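Local coordinates for protein VP2 (Human bocavirus 3, PDB 5US7) that self-assembles in sixty copies into the T=1 icosahedral capsid of human bocavirus 3, a parvovirus, at residues A303-V306 and D312-A315; V354-T359 and T523-C528; T382-N387 and Y391-D396; C418-S423 and T427-F432. All coordinates share one frame; numbering follows the deposited sequence.

Contact 1 of 4, residues A303-V306 and D312-A315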
loop_
_atom_site.group_PDB
_atom_site.type_symbol
_atom_site.label_atom_id
_atom_site.label_comp_id
_atom_site.label_asym_id
_atom_site.label_seq_id
_atom_site.Cartn_x
_atom_site.Cartn_y
_atom_site.Cartn_z
ATOM N N ALA A 303 -51.430 -66.592 -92.617
ATOM C CA ALA A 303 -51.052 -66.148 -93.958
ATOM C C ALA A 303 -49.677 -66.718 -94.311
ATOM O O ALA A 303 -49.280 -67.766 -93.796
ATOM C CB ALA A 303 -51.140 -64.636 -94.015
ATOM N N GLN A 304 -48.920 -65.985 -95.125
ATOM C CA GLN A 304 -47.606 -66.383 -95.615
ATOM C C GLN A 304 -47.114 -65.363 -96.632
ATOM O O GLN A 304 -47.886 -64.511 -97.078
ATOM C CB GLN A 304 -47.602 -67.784 -96.234
ATOM C CG GLN A 304 -48.407 -67.979 -97.500
ATOM C CD GLN A 304 -49.822 -68.466 -97.250
ATOM O OE1 GLN A 304 -50.190 -68.804 -96.131
ATOM N NE2 GLN A 304 -50.623 -68.506 -98.303
ATOM N N ARG A 305 -45.837 -65.425 -96.994
ATOM C CA ARG A 305 -45.248 -64.398 -97.839
ATOM C C ARG A 305 -45.841 -64.422 -99.241
ATOM O O ARG A 305 -46.352 -65.437 -99.717
ATOM C CB ARG A 305 -43.739 -64.575 -97.925
ATOM C CG ARG A 305 -43.008 -64.316 -96.640
ATOM C CD ARG A 305 -41.545 -64.530 -96.872
ATOM N NE ARG A 305 -40.736 -64.321 -95.684
ATOM C CZ ARG A 305 -40.244 -63.147 -95.319
ATOM N NH1 ARG A 305 -40.479 -62.073 -96.054
ATOM N NH2 ARG A 305 -39.507 -63.049 -94.228
ATOM N N VAL A 306 -45.753 -63.276 -99.909
ATOM C CA VAL A 306 -46.378 -63.064 -101.207
ATOM C C VAL A 306 -45.388 -62.370 -102.125
ATOM O O VAL A 306 -44.607 -61.521 -101.685
ATOM C CB VAL A 306 -47.665 -62.223 -101.080
ATOM C CG1 VAL A 306 -48.258 -61.927 -102.444
ATOM C CG2 VAL A 306 -48.667 -62.933 -100.219
ATOM N N ASP A 312 -41.709 -56.708 -102.354
ATOM C CA ASP A 312 -41.702 -56.809 -100.902
ATOM C C ASP A 312 -42.466 -58.056 -100.486
ATOM O O ASP A 312 -43.587 -58.283 -100.952
ATOM C CB ASP A 312 -42.303 -55.558 -100.273
ATOM C CG ASP A 312 -42.093 -55.501 -98.786
ATOM O OD1 ASP A 312 -41.551 -56.466 -98.210
ATOM O OD2 ASP A 312 -42.441 -54.462 -98.201
ATOM N N THR A 313 -41.863 -58.853 -99.607
ATOM C CA THR A 313 -42.422 -60.130 -99.176
ATOM C C THR A 313 -42.434 -60.148 -97.657
ATOM O O THR A 313 -41.372 -60.157 -97.028
ATOM C CB THR A 313 -41.600 -61.295 -99.717
ATOM O OG1 THR A 313 -40.268 -61.207 -99.201
ATOM C CG2 THR A 313 -41.532 -61.240 -101.229
ATOM N N ALA A 314 -43.624 -60.161 -97.065
ATOM C CA ALA A 314 -43.737 -60.047 -95.617
ATOM C C ALA A 314 -44.624 -61.127 -95.021
ATOM O O ALA A 314 -44.188 -61.875 -94.140
ATOM C CB ALA A 314 -44.258 -58.673 -95.223
ATOM N N ALA A 315 -45.874 -61.179 -95.484
ATOM C CA ALA A 315 -47.051 -61.867 -94.955
ATOM C C ALA A 315 -47.823 -61.001 -93.978
ATOM O O ALA A 315 -48.961 -61.327 -93.660
ATOM C CB ALA A 315 -46.728 -63.207 -94.277
#
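The methyl of Ala-315 packs against the backbone of Gln-304 and Arg-305. Its CB lies 3.6 Å from Arg-305 N, and the CA of Ala-315 makes a bent CH···O contact with Gln-304 O at 3.5 Å (125° at the hydrogen). Thr-313 turns its methyl CG2, rather than its hydroxyl, to the carbonyl oxygen of Val-306.

The flat-group contact belongs to Arg-305. Its chain is extended from CG to NE and runs past Ala-314, whose carbonyl oxygen is 3.7 Å from Arg-305 CG and 4.1 Å above one guanidinium face, offset to the rim. The polar link to Thr-313 is doubtful: a weak hydrogen bond from Arg-305 NH1 to Thr-313 OG1, with an angle of only 123° and both atoms uncertainly placed. The main charged partner of Arg-305 is Asp-339, through a salt bridge; Asp-312 is bridged to Lys-86.

The two segments run 165° apart, nearly antiparallel, yet form no ladder. Both belong to the loop between strands 299-300 and 319-320, and a second subunit packs on it, with Tyr-271, in strand 269-272 of that subunit, against Arg-305.

Contact 2 of 4, residues V354-T359 and T523-C528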
loop_
_atom_site.group_PDB
_atom_site.type_symbol
_atom_site.label_atom_id
_atom_site.label_comp_id
_atom_site.label_asym_id
_atom_site.label_seq_id
_atom_site.Cartn_x
_atom_site.Cartn_y
_atom_site.Cartn_z
ATOM N N VAL A 354 -35.972 -65.910 -88.451
ATOM C CA VAL A 354 -34.982 -64.882 -88.750
ATOM C C VAL A 354 -33.803 -65.533 -89.458
ATOM O O VAL A 354 -33.316 -66.585 -89.034
ATOM C CB VAL A 354 -34.535 -64.164 -87.469
ATOM C CG1 VAL A 354 -33.421 -63.198 -87.771
ATOM C CG2 VAL A 354 -35.696 -63.435 -86.849
ATOM N N GLN A 355 -33.352 -64.921 -90.547
ATOM C CA GLN A 355 -32.342 -65.524 -91.403
ATOM C C GLN A 355 -31.463 -64.425 -91.977
ATOM O O GLN A 355 -31.985 -63.412 -92.441
ATOM C CB GLN A 355 -33.033 -66.312 -92.512
ATOM C CG GLN A 355 -32.154 -67.153 -93.369
ATOM C CD GLN A 355 -32.974 -67.982 -94.318
ATOM O OE1 GLN A 355 -34.199 -67.949 -94.272
ATOM N NE2 GLN A 355 -32.310 -68.736 -95.176
ATOM N N TRP A 356 -30.147 -64.613 -91.965
ATOM C CA TRP A 356 -29.252 -63.588 -92.482
ATOM C C TRP A 356 -28.058 -64.256 -93.142
ATOM O O TRP A 356 -27.810 -65.445 -92.955
ATOM C CB TRP A 356 -28.805 -62.633 -91.379
ATOM C CG TRP A 356 -27.990 -63.270 -90.329
ATOM C CD1 TRP A 356 -26.637 -63.301 -90.259
ATOM C CD2 TRP A 356 -28.465 -63.988 -89.191
ATOM N NE1 TRP A 356 -26.234 -63.982 -89.146
ATOM C CE2 TRP A 356 -27.342 -64.416 -88.473
ATOM C CE3 TRP A 356 -29.733 -64.307 -88.710
ATOM C CZ2 TRP A 356 -27.446 -65.145 -87.301
ATOM C CZ3 TRP A 356 -29.835 -65.028 -87.551
ATOM C CH2 TRP A 356 -28.700 -65.442 -86.858
ATOM N N TYR A 357 -27.320 -63.481 -93.940
ATOM C CA TYR A 357 -26.255 -64.049 -94.754
ATOM C C TYR A 357 -24.859 -63.997 -94.156
ATOM O O TYR A 357 -23.950 -64.592 -94.741
ATOM C CB TYR A 357 -26.216 -63.396 -96.128
ATOM C CG TYR A 357 -27.281 -63.935 -97.013
ATOM C CD1 TYR A 357 -27.121 -65.161 -97.616
ATOM C CD2 TYR A 357 -28.434 -63.230 -97.260
ATOM C CE1 TYR A 357 -28.080 -65.683 -98.414
ATOM C CE2 TYR A 357 -29.400 -63.743 -98.075
ATOM C CZ TYR A 357 -29.216 -64.969 -98.653
ATOM O OH TYR A 357 -30.178 -65.498 -99.473
ATOM N N GLN A 358 -24.638 -63.281 -93.059
ATOM C CA GLN A 358 -23.365 -63.383 -92.350
ATOM C C GLN A 358 -22.193 -62.816 -93.150
ATOM O O GLN A 358 -21.137 -62.523 -92.586
ATOM C CB GLN A 358 -23.099 -64.849 -91.985
ATOM C CG GLN A 358 -21.853 -65.111 -91.182
ATOM C CD GLN A 358 -21.920 -64.480 -89.822
ATOM O OE1 GLN A 358 -21.343 -63.423 -89.589
ATOM N NE2 GLN A 358 -22.636 -65.118 -88.912
ATOM N N THR A 359 -22.374 -62.614 -94.450
ATOM C CA THR A 359 -21.338 -62.093 -95.324
ATOM C C THR A 359 -21.963 -61.133 -96.320
ATOM O O THR A 359 -23.078 -61.367 -96.798
ATOM C CB THR A 359 -20.615 -63.204 -96.099
ATOM O OG1 THR A 359 -21.574 -63.974 -96.836
ATOM C CG2 THR A 359 -19.846 -64.109 -95.163
ATOM N N THR A 523 -20.842 -71.248 -89.980
ATOM C CA THR A 523 -21.747 -71.685 -91.036
ATOM C C THR A 523 -23.195 -71.713 -90.574
ATOM O O THR A 523 -24.092 -71.315 -91.322
ATOM C CB THR A 523 -21.339 -73.060 -91.550
ATOM O OG1 THR A 523 -21.367 -74.000 -90.471
ATOM C CG2 THR A 523 -19.947 -73.007 -92.134
ATOM N N THR A 524 -23.452 -72.187 -89.361
ATOM C CA THR A 524 -24.817 -72.402 -88.915
ATOM C C THR A 524 -24.938 -71.980 -87.460
ATOM O O THR A 524 -24.046 -71.350 -86.893
ATOM C CB THR A 524 -25.228 -73.871 -89.075
ATOM O OG1 THR A 524 -24.339 -74.697 -88.314
ATOM C CG2 THR A 524 -25.207 -74.307 -90.538
ATOM N N TRP A 525 -26.091 -72.286 -86.888
ATOM C CA TRP A 525 -26.298 -72.414 -85.456
ATOM C C TRP A 525 -25.710 -73.767 -85.048
ATOM O O TRP A 525 -25.599 -74.655 -85.892
ATOM C CB TRP A 525 -27.792 -72.339 -85.171
ATOM C CG TRP A 525 -28.341 -70.994 -85.381
ATOM C CD1 TRP A 525 -28.457 -70.355 -86.564
ATOM C CD2 TRP A 525 -29.011 -70.181 -84.417
ATOM N NE1 TRP A 525 -29.059 -69.140 -86.390
ATOM C CE2 TRP A 525 -29.423 -69.018 -85.077
ATOM C CE3 TRP A 525 -29.277 -70.310 -83.056
ATOM C CZ2 TRP A 525 -30.080 -67.990 -84.428
ATOM C CZ3 TRP A 525 -29.927 -69.287 -82.418
ATOM C CH2 TRP A 525 -30.318 -68.140 -83.096
ATOM N N ASP A 526 -25.333 -73.955 -83.786
ATOM C CA ASP A 526 -25.441 -72.953 -82.746
ATOM C C ASP A 526 -24.146 -72.193 -82.569
ATOM O O ASP A 526 -24.024 -71.400 -81.649
ATOM C CB ASP A 526 -25.846 -73.600 -81.424
ATOM C CG ASP A 526 -27.275 -74.100 -81.432
ATOM O OD1 ASP A 526 -28.042 -73.703 -82.332
ATOM O OD2 ASP A 526 -27.633 -74.884 -80.531
ATOM N N MET A 527 -23.152 -72.456 -83.411
ATOM C CA MET A 527 -22.030 -71.536 -83.456
ATOM C C MET A 527 -22.562 -70.167 -83.852
ATOM O O MET A 527 -23.525 -70.059 -84.611
ATOM C CB MET A 527 -20.947 -72.037 -84.414
ATOM C CG MET A 527 -21.311 -72.060 -85.870
ATOM S SD MET A 527 -20.134 -72.961 -86.894
ATOM C CE MET A 527 -20.816 -74.608 -86.843
ATOM N N CYS A 528 -21.920 -69.119 -83.339
ATOM C CA CYS A 528 -22.437 -67.780 -83.040
ATOM C C CYS A 528 -22.986 -67.722 -81.620
ATOM O O CYS A 528 -23.249 -66.633 -81.122
ATOM C CB CYS A 528 -23.527 -67.297 -84.015
ATOM S SG CYS A 528 -23.040 -67.108 -85.738
#
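Trp-356 and Trp-525 carry this contact, their indoles meeting obliquely with planes at 62°. The six-membered centroid of Trp-356 and the five-membered centroid of Trp-525 are 5.8 Å apart. A single corner of Trp-356 does the touching: its CH2 is 3.7 Å from Trp-525 NE1, while the same CH2 lies 3.8 Å from Trp-525 CZ2. In the plane of the Trp-525 ring, at its edge, sits Asp-526 OD1, and NE1 of that ring gives a weak hydrogen bond to Ile-370 O. The ring of Trp-173 also meets Trp-356, with planes at about 40°.

The second point of touch joins the terminal amide of Gln-358 to the thiol of Cys-528. The Gln-358 chain bends at chi2 (65°), carrying the amide to Cys-528 SG; the amide's orientation is unsure, so no bond type is assigned.

No hydrogen bond crosses, and the closest CA atoms, those of Gln-358 and Thr-523, are 8.6 Å apart: side chains alone bridge the gap. The buried contact lies between the C-terminal loop after strand 466-482 and the long loop that runs from helix 331-334 to strand 381-382.

Contact 3 of 4, residues T382-N387 and Y391-D396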
loop_
_atom_site.group_PDB
_atom_site.type_symbol
_atom_site.label_atom_id
_atom_site.label_comp_id
_atom_site.label_asym_id
_atom_site.label_seq_id
_atom_site.Cartn_x
_atom_site.Cartn_y
_atom_site.Cartn_z
ATOM N N THR A 382 -46.873 -72.850 -78.370
ATOM C CA THR A 382 -47.978 -73.234 -79.241
ATOM C C THR A 382 -49.284 -73.098 -78.467
ATOM O O THR A 382 -49.284 -72.982 -77.242
ATOM C CB THR A 382 -47.789 -74.647 -79.784
ATOM O OG1 THR A 382 -48.706 -74.856 -80.858
ATOM C CG2 THR A 382 -48.056 -75.666 -78.707
ATOM N N LEU A 383 -50.408 -73.103 -79.193
ATOM C CA LEU A 383 -51.704 -72.861 -78.560
ATOM C C LEU A 383 -52.692 -74.008 -78.735
ATOM O O LEU A 383 -53.188 -74.518 -77.730
ATOM C CB LEU A 383 -52.317 -71.550 -79.052
ATOM C CG LEU A 383 -53.470 -71.072 -78.161
ATOM C CD1 LEU A 383 -53.234 -71.445 -76.707
ATOM C CD2 LEU A 383 -53.648 -69.585 -78.249
ATOM N N TYR A 384 -53.081 -74.371 -79.956
ATOM C CA TYR A 384 -53.953 -75.536 -80.139
ATOM C C TYR A 384 -55.283 -75.483 -79.397
ATOM O O TYR A 384 -55.426 -76.122 -78.354
ATOM C CB TYR A 384 -53.243 -76.830 -79.741
ATOM C CG TYR A 384 -52.219 -77.278 -80.735
ATOM C CD1 TYR A 384 -52.593 -78.002 -81.851
ATOM C CD2 TYR A 384 -50.883 -76.995 -80.556
ATOM C CE1 TYR A 384 -51.668 -78.415 -82.770
ATOM C CE2 TYR A 384 -49.949 -77.410 -81.468
ATOM C CZ TYR A 384 -50.345 -78.113 -82.575
ATOM O OH TYR A 384 -49.406 -78.533 -83.485
ATOM N N ARG A 385 -56.249 -74.717 -79.887
ATOM C CA ARG A 385 -57.563 -74.727 -79.262
ATOM C C ARG A 385 -58.239 -76.084 -79.429
ATOM O O ARG A 385 -57.918 -76.862 -80.329
ATOM C CB ARG A 385 -58.452 -73.626 -79.831
ATOM C CG ARG A 385 -58.831 -73.788 -81.272
ATOM C CD ARG A 385 -59.660 -72.599 -81.709
ATOM N NE ARG A 385 -60.086 -72.707 -83.098
ATOM C CZ ARG A 385 -59.343 -72.343 -84.137
ATOM N NH1 ARG A 385 -58.130 -71.844 -83.944
ATOM N NH2 ARG A 385 -59.812 -72.476 -85.369
ATOM N N GLY A 386 -59.202 -76.349 -78.547
ATOM C CA GLY A 386 -59.657 -77.715 -78.342
ATOM C C GLY A 386 -60.479 -78.268 -79.489
ATOM O O GLY A 386 -60.214 -79.365 -79.981
ATOM N N ASN A 387 -61.474 -77.515 -79.937
ATOM C CA ASN A 387 -62.524 -78.033 -80.831
ATOM C C ASN A 387 -63.194 -79.200 -80.096
ATOM O O ASN A 387 -63.369 -79.137 -78.873
ATOM C CB ASN A 387 -61.927 -78.367 -82.193
ATOM C CG ASN A 387 -62.966 -78.801 -83.207
ATOM O OD1 ASN A 387 -64.054 -79.247 -82.849
ATOM N ND2 ASN A 387 -62.631 -78.677 -84.483
ATOM N N TYR A 391 -57.479 -81.718 -81.762
ATOM C CA TYR A 391 -57.150 -80.321 -81.529
ATOM C C TYR A 391 -56.813 -79.670 -82.855
ATOM O O TYR A 391 -56.548 -80.344 -83.853
ATOM C CB TYR A 391 -55.975 -80.162 -80.560
ATOM C CG TYR A 391 -56.282 -80.544 -79.138
ATOM C CD1 TYR A 391 -56.807 -79.620 -78.257
ATOM C CD2 TYR A 391 -56.038 -81.825 -78.674
ATOM C CE1 TYR A 391 -57.092 -79.955 -76.960
ATOM C CE2 TYR A 391 -56.319 -82.171 -77.375
ATOM C CZ TYR A 391 -56.845 -81.231 -76.522
ATOM O OH TYR A 391 -57.128 -81.567 -75.221
ATOM N N ASN A 392 -56.821 -78.345 -82.849
ATOM C CA ASN A 392 -56.456 -77.575 -84.023
ATOM C C ASN A 392 -55.573 -76.426 -83.581
ATOM O O ASN A 392 -55.867 -75.755 -82.592
ATOM C CB ASN A 392 -57.691 -77.052 -84.751
ATOM C CG ASN A 392 -58.586 -78.166 -85.237
ATOM O OD1 ASN A 392 -59.798 -78.137 -85.034
ATOM N ND2 ASN A 392 -57.991 -79.170 -85.869
ATOM N N LEU A 393 -54.486 -76.211 -84.312
ATOM C CA LEU A 393 -53.551 -75.155 -83.964
ATOM C C LEU A 393 -54.202 -73.788 -84.103
ATOM O O LEU A 393 -54.922 -73.519 -85.067
ATOM C CB LEU A 393 -52.313 -75.237 -84.850
ATOM C CG LEU A 393 -51.299 -74.111 -84.666
ATOM C CD1 LEU A 393 -50.759 -74.110 -83.254
ATOM C CD2 LEU A 393 -50.174 -74.249 -85.666
ATOM N N CYS A 394 -53.945 -72.921 -83.129
ATOM C CA CYS A 394 -54.398 -71.539 -83.181
ATOM C C CYS A 394 -53.286 -70.711 -83.809
ATOM O O CYS A 394 -52.222 -70.531 -83.211
ATOM C CB CYS A 394 -54.754 -71.033 -81.787
ATOM S SG CYS A 394 -55.376 -69.342 -81.745
ATOM N N SER A 395 -53.537 -70.203 -85.016
ATOM C CA SER A 395 -52.482 -69.579 -85.803
ATOM C C SER A 395 -52.145 -68.185 -85.292
ATOM O O SER A 395 -50.969 -67.846 -85.129
ATOM C CB SER A 395 -52.899 -69.523 -87.271
ATOM O OG SER A 395 -53.056 -70.825 -87.801
ATOM N N ASP A 396 -53.156 -67.366 -85.040
ATOM C CA ASP A 396 -52.958 -65.995 -84.595
ATOM C C ASP A 396 -53.210 -65.917 -83.099
ATOM O O ASP A 396 -54.334 -66.148 -82.644
ATOM C CB ASP A 396 -53.881 -65.040 -85.345
ATOM C CG ASP A 396 -53.498 -64.889 -86.797
ATOM O OD1 ASP A 396 -52.354 -65.242 -87.147
ATOM O OD2 ASP A 396 -54.342 -64.428 -87.594
#
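The loop between strands 381-382 and 396-397 doubles back on itself, setting Thr-382 to Asn-387 against Tyr-391 to Cys-394, and is held by one isolated antiparallel bridge, the hydrogen-bonded pair Arg-385 and Asn-392. The bridge uses one bond, Asn-392 N to Arg-385 O at 3.1 Å (172° at the hydrogen). The reverse pair, Arg-385 N and Asn-392 O, is close but has too poor an angle to count. Asn-392 O also has a CA-H···O contact from Tyr-384 CA.

Beside the bridge, the side-chain amides continue the link. Asn-387 ND2 donates to Asn-392 OD1 at 2.9 Å, with the acceptor close to the plane of the Asn-387 amide, although the two amide planes are turned 60° from each other.

Next to the bridge, the Tyr-384 ring lies across Leu-393. Leu-393 CD1 rests over one ring face, 4.0 Å from the centroid and 16° off its normal, a CH-pi contact; chi1 and chi2 of the leucine together bring this branch over the ring. Leu-383 meets Cys-394, CB to CB at 3.7 Å, and CD1 of the Tyr-391 ring lies 3.4 Å from Gly-386 CA.

In the capsid, Thr-382 joins an antiparallel ladder with a third subunit. The chemistry is thus divided: one backbone bond joins Arg-385 to Asn-392 and one amide bond joins Asn-387 to Asn-392, while Leu-393 packs on a face of Tyr-384. The same ring makes a cation-pi contact with Arg-331 of the third subunit, so it takes part in both the loop and the interface.

Contact 4 of 4, residues C418-S423 and T427-F432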
loop_
_atom_site.group_PDB
_atom_site.type_symbol
_atom_site.label_atom_id
_atom_site.label_comp_id
_atom_site.label_asym_id
_atom_site.label_seq_id
_atom_site.Cartn_x
_atom_site.Cartn_y
_atom_site.Cartn_z
ATOM N N CYS A 418 -32.388 -51.004 -81.011
ATOM C CA CYS A 418 -33.155 -50.321 -82.037
ATOM C C CYS A 418 -33.752 -49.075 -81.409
ATOM O O CYS A 418 -33.748 -48.913 -80.190
ATOM C CB CYS A 418 -34.251 -51.214 -82.624
ATOM S SG CYS A 418 -35.386 -51.892 -81.419
ATOM N N LYS A 419 -34.254 -48.176 -82.241
ATOM C CA LYS A 419 -34.863 -46.955 -81.742
ATOM C C LYS A 419 -36.368 -47.143 -81.663
ATOM O O LYS A 419 -37.010 -47.484 -82.662
ATOM C CB LYS A 419 -34.539 -45.749 -82.615
ATOM C CG LYS A 419 -35.062 -44.489 -81.983
ATOM C CD LYS A 419 -34.647 -43.242 -82.696
ATOM C CE LYS A 419 -35.182 -42.044 -81.948
ATOM N NZ LYS A 419 -36.662 -41.987 -82.026
ATOM N N GLN A 420 -36.921 -46.925 -80.485
ATOM C CA GLN A 420 -38.361 -46.946 -80.323
ATOM C C GLN A 420 -38.942 -45.638 -80.835
ATOM O O GLN A 420 -38.596 -44.576 -80.310
ATOM C CB GLN A 420 -38.727 -47.135 -78.870
ATOM C CG GLN A 420 -40.195 -47.290 -78.646
ATOM C CD GLN A 420 -40.506 -47.534 -77.206
ATOM O OE1 GLN A 420 -39.603 -47.666 -76.384
ATOM N NE2 GLN A 420 -41.785 -47.586 -76.878
ATOM N N PRO A 421 -39.812 -45.662 -81.836
ATOM C CA PRO A 421 -40.327 -44.407 -82.382
ATOM C C PRO A 421 -41.242 -43.700 -81.399
ATOM O O PRO A 421 -42.020 -44.327 -80.680
ATOM C CB PRO A 421 -41.083 -44.853 -83.635
ATOM C CG PRO A 421 -41.443 -46.235 -83.371
ATOM C CD PRO A 421 -40.361 -46.829 -82.536
ATOM N N ARG A 422 -41.130 -42.376 -81.372
ATOM C CA ARG A 422 -41.923 -41.576 -80.455
ATOM C C ARG A 422 -43.376 -41.579 -80.890
ATOM O O ARG A 422 -43.687 -41.314 -82.054
ATOM C CB ARG A 422 -41.393 -40.147 -80.403
ATOM C CG ARG A 422 -39.987 -40.040 -79.870
ATOM C CD ARG A 422 -39.527 -38.595 -79.814
ATOM N NE ARG A 422 -38.153 -38.491 -79.334
ATOM C CZ ARG A 422 -37.085 -38.593 -80.116
ATOM N NH1 ARG A 422 -37.236 -38.788 -81.418
ATOM N NH2 ARG A 422 -35.868 -38.491 -79.601
ATOM N N SER A 423 -44.268 -41.889 -79.959
ATOM C CA SER A 423 -45.683 -41.939 -80.273
ATOM C C SER A 423 -46.472 -41.780 -78.990
ATOM O O SER A 423 -45.945 -41.960 -77.891
ATOM C CB SER A 423 -46.060 -43.246 -80.957
ATOM O OG SER A 423 -45.856 -44.333 -80.076
ATOM N N THR A 427 -47.994 -50.599 -77.065
ATOM C CA THR A 427 -48.154 -51.789 -76.254
ATOM C C THR A 427 -46.805 -52.132 -75.631
ATOM O O THR A 427 -45.870 -51.330 -75.662
ATOM C CB THR A 427 -48.711 -52.927 -77.092
ATOM O OG1 THR A 427 -47.815 -53.198 -78.170
ATOM C CG2 THR A 427 -50.054 -52.548 -77.653
ATOM N N THR A 428 -46.692 -53.314 -75.033
ATOM C CA THR A 428 -45.410 -53.721 -74.478
ATOM C C THR A 428 -44.383 -53.802 -75.596
ATOM O O THR A 428 -44.706 -54.147 -76.735
ATOM C CB THR A 428 -45.527 -55.063 -73.757
ATOM O OG1 THR A 428 -44.349 -55.286 -72.976
ATOM C CG2 THR A 428 -45.653 -56.195 -74.739
ATOM N N ILE A 429 -43.146 -53.447 -75.286
ATOM C CA ILE A 429 -42.124 -53.293 -76.307
ATOM C C ILE A 429 -41.079 -54.376 -76.126
ATOM O O ILE A 429 -40.269 -54.325 -75.194
ATOM C CB ILE A 429 -41.475 -51.907 -76.260
ATOM C CG1 ILE A 429 -42.523 -50.820 -76.473
ATOM C CG2 ILE A 429 -40.407 -51.807 -77.312
ATOM C CD1 ILE A 429 -43.230 -50.917 -77.795
ATOM N N ASP A 430 -41.092 -55.358 -77.020
ATOM C CA ASP A 430 -39.888 -56.038 -77.378
ATOM C C ASP A 430 -39.975 -56.258 -78.882
ATOM O O ASP A 430 -41.009 -56.728 -79.377
ATOM C CB ASP A 430 -39.703 -57.368 -76.646
ATOM C CG ASP A 430 -40.850 -58.334 -76.868
ATOM O OD1 ASP A 430 -41.924 -57.913 -77.335
ATOM O OD2 ASP A 430 -40.663 -59.536 -76.599
ATOM N N PRO A 431 -38.918 -55.986 -79.626
ATOM C CA PRO A 431 -38.913 -56.372 -81.033
ATOM C C PRO A 431 -38.596 -57.845 -81.173
ATOM O O PRO A 431 -37.925 -58.445 -80.334
ATOM C CB PRO A 431 -37.820 -55.488 -81.636
ATOM C CG PRO A 431 -36.951 -55.167 -80.508
ATOM C CD PRO A 431 -37.831 -55.055 -79.313
ATOM N N PHE A 432 -39.099 -58.433 -82.249
ATOM C CA PHE A 432 -38.957 -59.868 -82.413
ATOM C C PHE A 432 -37.602 -60.274 -82.964
ATOM O O PHE A 432 -37.353 -61.470 -83.122
ATOM C CB PHE A 432 -40.060 -60.418 -83.311
ATOM C CG PHE A 432 -41.425 -60.329 -82.710
ATOM C CD1 PHE A 432 -41.587 -60.065 -81.367
ATOM C CD2 PHE A 432 -42.546 -60.551 -83.480
ATOM C CE1 PHE A 432 -42.837 -59.994 -80.811
ATOM C CE2 PHE A 432 -43.798 -60.484 -82.925
ATOM C CZ PHE A 432 -43.944 -60.206 -81.590
#
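Gln-420 and Ile-429 make the closer of two small contacts, the other being Cys-418 with Pro-431. The buried part is the second pair: the Cys-418 sulfur meets the proline ring through one atom, SG to Pro-431 CG at 3.7 Å, and Ala-437 of strand 436-438, parallel to strand 417-419, packs on Cys-418.

The first pair is partly exposed. Gln-420, fully extended with CG anti to its backbone N (chi1 -175°), brings the NE2 end of its amide to Ile-429, the side chains crossing obliquely. Gln-420 NE2 comes within 3.3 Å of Ile-429 CG1, while the same NE2 is 3.7 Å from Ile-429 CD1. Trp-294 of a second subunit covers part of Ile-429. In both pairs the backbones stay well apart, 8.4 Å between CA atoms, and just 149 Å² is buried in all.

An amide nitrogen against aliphatic carbon and a thiol against a proline ring are undirected interactions, and no hydrogen bond joins the segments. Directional bonds hold each one separately: Cys-418 and Gln-420 are backbone-bonded to strand 436-438, whereas 427-432 is bonded to other subunits, for example through Thr-427 OG1 to Phe-400 O of the second subunit.

Contact 2 spans the greatest length of chain, and contacts 3 and 4 are nested in the loop it closes, one after the other; contact 1 closes before that loop opens. Within the chain none of the four touches another. Contacts 2 and 4 come nearest, with about 5 Å between nearest atoms but 25 Å between centres, while contacts 2 and 3 are farthest, with centres 31 Å apart and nearest atoms about 15 Å. Contacts 1 and 3 lie on the same side of the chain's centre, about 6 Å apart at nearest atoms. Across the capsid interface they do meet: Ala-303 and Val-306 of contact 1 pack on Asn-387 and Gly-386 of a second subunit, residues that belong to contact 3 there.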